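Local coordinates for caspase-1 (Spodoptera frugiperda, PDB 1M72), which is a cysteine protease that probably takes part in the caspase activation cascade executing apoptosis, at residues M34-N39 / Q88-M93. Residues are numbered along the deposited sequence; the frame is centred on the assembly and turned at random.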
ATOM      1  N   MET C  34     -17.758  -2.005 -13.944  1.00 28.75           N
ATOM      2  CA  MET C  34     -17.005  -2.933 -14.777  1.00 28.43           C
ATOM      3  C   MET C  34     -15.837  -3.576 -14.022  1.00 29.79           C
ATOM      4  O   MET C  34     -15.178  -2.936 -13.185  1.00 27.76           O
ATOM      5  CB  MET C  34     -16.433  -2.176 -15.971  1.00 28.22           C
ATOM      6  CG  MET C  34     -17.500  -1.644 -16.914  1.00 31.32           C
ATOM      7  SD  MET C  34     -16.842  -0.671 -18.273  1.00 36.51           S
ATOM      8  CE  MET C  34     -15.671  -1.881 -19.064  1.00 32.46           C
ATOM      9  N   ALA C  35     -15.608  -4.851 -14.334  1.00 29.21           N
ATOM     10  CA  ALA C  35     -14.494  -5.635 -13.806  1.00 27.34           C
ATOM     11  C   ALA C  35     -13.801  -6.208 -15.062  1.00 25.95           C
ATOM     12  O   ALA C  35     -14.353  -7.062 -15.766  1.00 26.38           O
ATOM     13  CB  ALA C  35     -14.997  -6.767 -12.919  1.00 24.51           C
ATOM     14  N   ILE C  36     -12.604  -5.722 -15.366  1.00 25.37           N
ATOM     15  CA  ILE C  36     -11.885  -6.208 -16.546  1.00 26.71           C
ATOM     16  C   ILE C  36     -10.781  -7.169 -16.116  1.00 22.65           C
ATOM     17  O   ILE C  36      -9.933  -6.811 -15.317  1.00 19.02           O
ATOM     18  CB  ILE C  36     -11.140  -5.102 -17.310  1.00 28.84           C
ATOM     19  CG1 ILE C  36     -12.026  -3.923 -17.608  1.00 32.87           C
ATOM     20  CG2 ILE C  36     -10.588  -5.679 -18.590  1.00 32.88           C
ATOM     21  CD1 ILE C  36     -11.208  -2.820 -18.296  1.00 35.15           C
ATOM     22  N   ILE C  37     -10.784  -8.368 -16.670  1.00 19.99           N
ATOM     23  CA  ILE C  37      -9.742  -9.323 -16.335  1.00 20.25           C
ATOM     24  C   ILE C  37      -8.840  -9.594 -17.554  1.00 20.89           C
ATOM     25  O   ILE C  37      -9.303 -10.013 -18.615  1.00 21.87           O
ATOM     26  CB  ILE C  37     -10.370 -10.641 -15.821  1.00 16.58           C
ATOM     27  CG1 ILE C  37     -11.211 -10.350 -14.560  1.00 19.50           C
ATOM     28  CG2 ILE C  37      -9.274 -11.656 -15.521  1.00 17.36           C
ATOM     29  CD1 ILE C  37     -12.091 -11.552 -14.039  1.00 16.50           C
ATOM     30  N   PHE C  38      -7.562  -9.304 -17.432  1.00 21.38           N
ATOM     31  CA  PHE C  38      -6.657  -9.612 -18.529  1.00 20.86           C
ATOM     32  C   PHE C  38      -5.940 -10.840 -18.074  1.00 20.67           C
ATOM     33  O   PHE C  38      -5.050 -10.788 -17.241  1.00 19.72           O
ATOM     34  CB  PHE C  38      -5.659  -8.489 -18.790  1.00 16.67           C
ATOM     35  CG  PHE C  38      -6.311  -7.229 -19.222  1.00 20.30           C
ATOM     36  CD1 PHE C  38      -6.690  -6.273 -18.281  1.00 22.36           C
ATOM     37  CD2 PHE C  38      -6.570  -6.997 -20.572  1.00 24.70           C
ATOM     38  CE1 PHE C  38      -7.320  -5.088 -18.664  1.00 26.73           C
ATOM     39  CE2 PHE C  38      -7.200  -5.816 -20.990  1.00 30.29           C
ATOM     40  CZ  PHE C  38      -7.583  -4.842 -20.030  1.00 28.27           C
ATOM     41  N   ASN C  39      -6.350 -11.957 -18.646  1.00 25.78           N
ATOM     42  CA  ASN C  39      -5.809 -13.280 -18.322  1.00 23.64           C
ATOM     43  C   ASN C  39      -4.846 -13.722 -19.406  1.00 23.61           C
ATOM     44  O   ASN C  39      -5.245 -13.825 -20.586  1.00 23.51           O
ATOM     45  CB  ASN C  39      -6.970 -14.257 -18.218  1.00 23.33           C
ATOM     46  CG  ASN C  39      -6.534 -15.593 -17.775  1.00 23.95           C
ATOM     47  OD1 ASN C  39      -6.998 -16.596 -18.282  1.00 21.84           O
ATOM     48  ND2 ASN C  39      -5.626 -15.625 -16.823  1.00 24.59           N
ATOM     49  N   GLN C  88      -7.937   2.388 -22.407  1.00 34.35           N
ATOM     50  CA  GLN C  88      -8.309   3.738 -22.768  1.00 34.52           C
ATOM     51  C   GLN C  88      -9.809   3.840 -23.043  1.00 34.13           C
ATOM     52  O   GLN C  88     -10.467   4.772 -22.605  1.00 34.09           O
ATOM     53  CB  GLN C  88      -7.521   4.204 -23.992  1.00 37.76           C
ATOM     54  CG  GLN C  88      -6.023   4.299 -23.778  1.00 41.39           C
ATOM     55  CD  GLN C  88      -5.384   5.446 -24.571  1.00 47.82           C
ATOM     56  OE1 GLN C  88      -6.018   6.481 -24.806  1.00 49.45           O
ATOM     57  NE2 GLN C  88      -4.113   5.280 -24.960  1.00 48.07           N
ATOM     58  N   GLN C  89     -10.362   2.869 -23.743  1.00 32.66           N
ATOM     59  CA  GLN C  89     -11.776   2.942 -24.056  1.00 35.35           C
ATOM     60  C   GLN C  89     -12.598   2.842 -22.778  1.00 36.67           C
ATOM     61  O   GLN C  89     -13.667   3.448 -22.642  1.00 35.62           O
ATOM     62  CB  GLN C  89     -12.167   1.821 -24.997  1.00 36.52           C
ATOM     63  CG  GLN C  89     -11.278   1.667 -26.206  1.00 44.30           C
ATOM     64  CD  GLN C  89     -11.799   0.575 -27.127  1.00 48.34           C
ATOM     65  OE1 GLN C  89     -12.241  -0.487 -26.659  1.00 51.24           O
ATOM     66  NE2 GLN C  89     -11.760   0.828 -28.443  1.00 48.58           N
ATOM     67  N   THR C  90     -12.094   2.058 -21.837  1.00 36.65           N
ATOM     68  CA  THR C  90     -12.781   1.911 -20.582  1.00 36.17           C
ATOM     69  C   THR C  90     -12.719   3.263 -19.860  1.00 37.24           C
ATOM     70  O   THR C  90     -13.720   3.717 -19.287  1.00 36.37           O
ATOM     71  CB  THR C  90     -12.111   0.847 -19.717  1.00 35.91           C
ATOM     72  OG1 THR C  90     -12.349  -0.441 -20.284  1.00 33.69           O
ATOM     73  CG2 THR C  90     -12.669   0.885 -18.314  1.00 35.29           C
ATOM     74  N   ALA C  91     -11.550   3.905 -19.910  1.00 35.24           N
ATOM     75  CA  ALA C  91     -11.367   5.191 -19.241  1.00 37.24           C
ATOM     76  C   ALA C  91     -12.177   6.300 -19.898  1.00 38.90           C
ATOM     77  O   ALA C  91     -12.375   7.373 -19.319  1.00 38.45           O
ATOM     78  CB  ALA C  91      -9.915   5.575 -19.227  1.00 34.15           C
ATOM     79  N   GLU C  92     -12.660   6.002 -21.095  1.00 38.77           N
ATOM     80  CA  GLU C  92     -13.405   6.938 -21.898  1.00 40.49           C
ATOM     81  C   GLU C  92     -14.895   6.734 -21.767  1.00 40.52           C
ATOM     82  O   GLU C  92     -15.662   7.562 -22.214  1.00 40.54           O
ATOM     83  CB  GLU C  92     -12.972   6.803 -23.372  1.00 44.19           C
ATOM     84  CG  GLU C  92     -11.901   7.818 -23.809  1.00 46.70           C
ATOM     85  CD  GLU C  92     -11.084   7.376 -25.022  1.00 53.47           C
ATOM     86  OE1 GLU C  92     -11.636   6.717 -25.948  1.00 53.56           O
ATOM     87  OE2 GLU C  92      -9.870   7.710 -25.050  1.00 57.22           O
ATOM     88  N   MET C  93     -15.313   5.637 -21.149  1.00 39.23           N
ATOM     89  CA  MET C  93     -16.738   5.397 -20.997  1.00 36.99           C
ATOM     90  C   MET C  93     -17.355   6.276 -19.910  1.00 36.05           C
ATOM     91  O   MET C  93     -16.663   6.963 -19.166  1.00 35.52           O
ATOM     92  CB  MET C  93     -16.964   3.927 -20.677  1.00 37.00           C
ATOM     93  CG  MET C  93     -16.334   3.018 -21.716  1.00 35.79           C
ATOM     94  SD  MET C  93     -16.683   1.341 -21.366  1.00 37.77           S
ATOM     95  CE  MET C  93     -17.215   0.689 -23.045  1.00 38.86           C
TER
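Across the two segments Met34 and Ile36 meet Thr90 and Met93 with thioether, methyl and hydroxyl groups alone. Flat groups flank the contact: the Phe38 ring lies beside Ile36, Phe130 touches Thr90 and His95 touches Met34. Ile36 CG2 lies over one face of the Phe38 ring, off-centre toward CE1, 3.3 Å from Phe38 CE1, and the Phe75 ring meets that of Phe38 with planes about 20° apart. The setting is the caspase fold, a central mostly parallel sheet flanked by helices. Helix 80-92 belongs to the beta-alpha-beta crossover from strand 70-76 to strand 98-106, and here it packs on strand 31-39, which lies between those two. Helix 54-67 takes the opposite face, touching Ala35 and Ile37.

Ile36 and Thr90 approach tip to tip: Ile36 CD1 ends 3.3 Å from Thr90 OG1 and 4.0 Å from Thr90 CG2, a snug fit. The Thr90 hydroxyl faces these carbons yet is satisfied within its own helix, donating to Phe86 O one turn back; OG1 can do so because it sits beside its own backbone N (chi1 -71°). Thr90 is buried, also touching Leu101 of strand 98-106. No hydrogen bond joins the two segments.

Met34 runs out extended and then bends at its end (chi3 57°), which brings CE to 3.8 Å from Thr90 OG1. Met93, already in loop, lies across Met34 at about a right angle; it is exposed, so this side of the contact is the more open to solvent. Thr90 O receives two donors there, Met93 N at 3.1 Å and His95 NE2, linking Thr90 to the residues that follow it. The two thioethers meet sulfur to sulfur, Met34 SD lying 3.7 Å from Met93 SD.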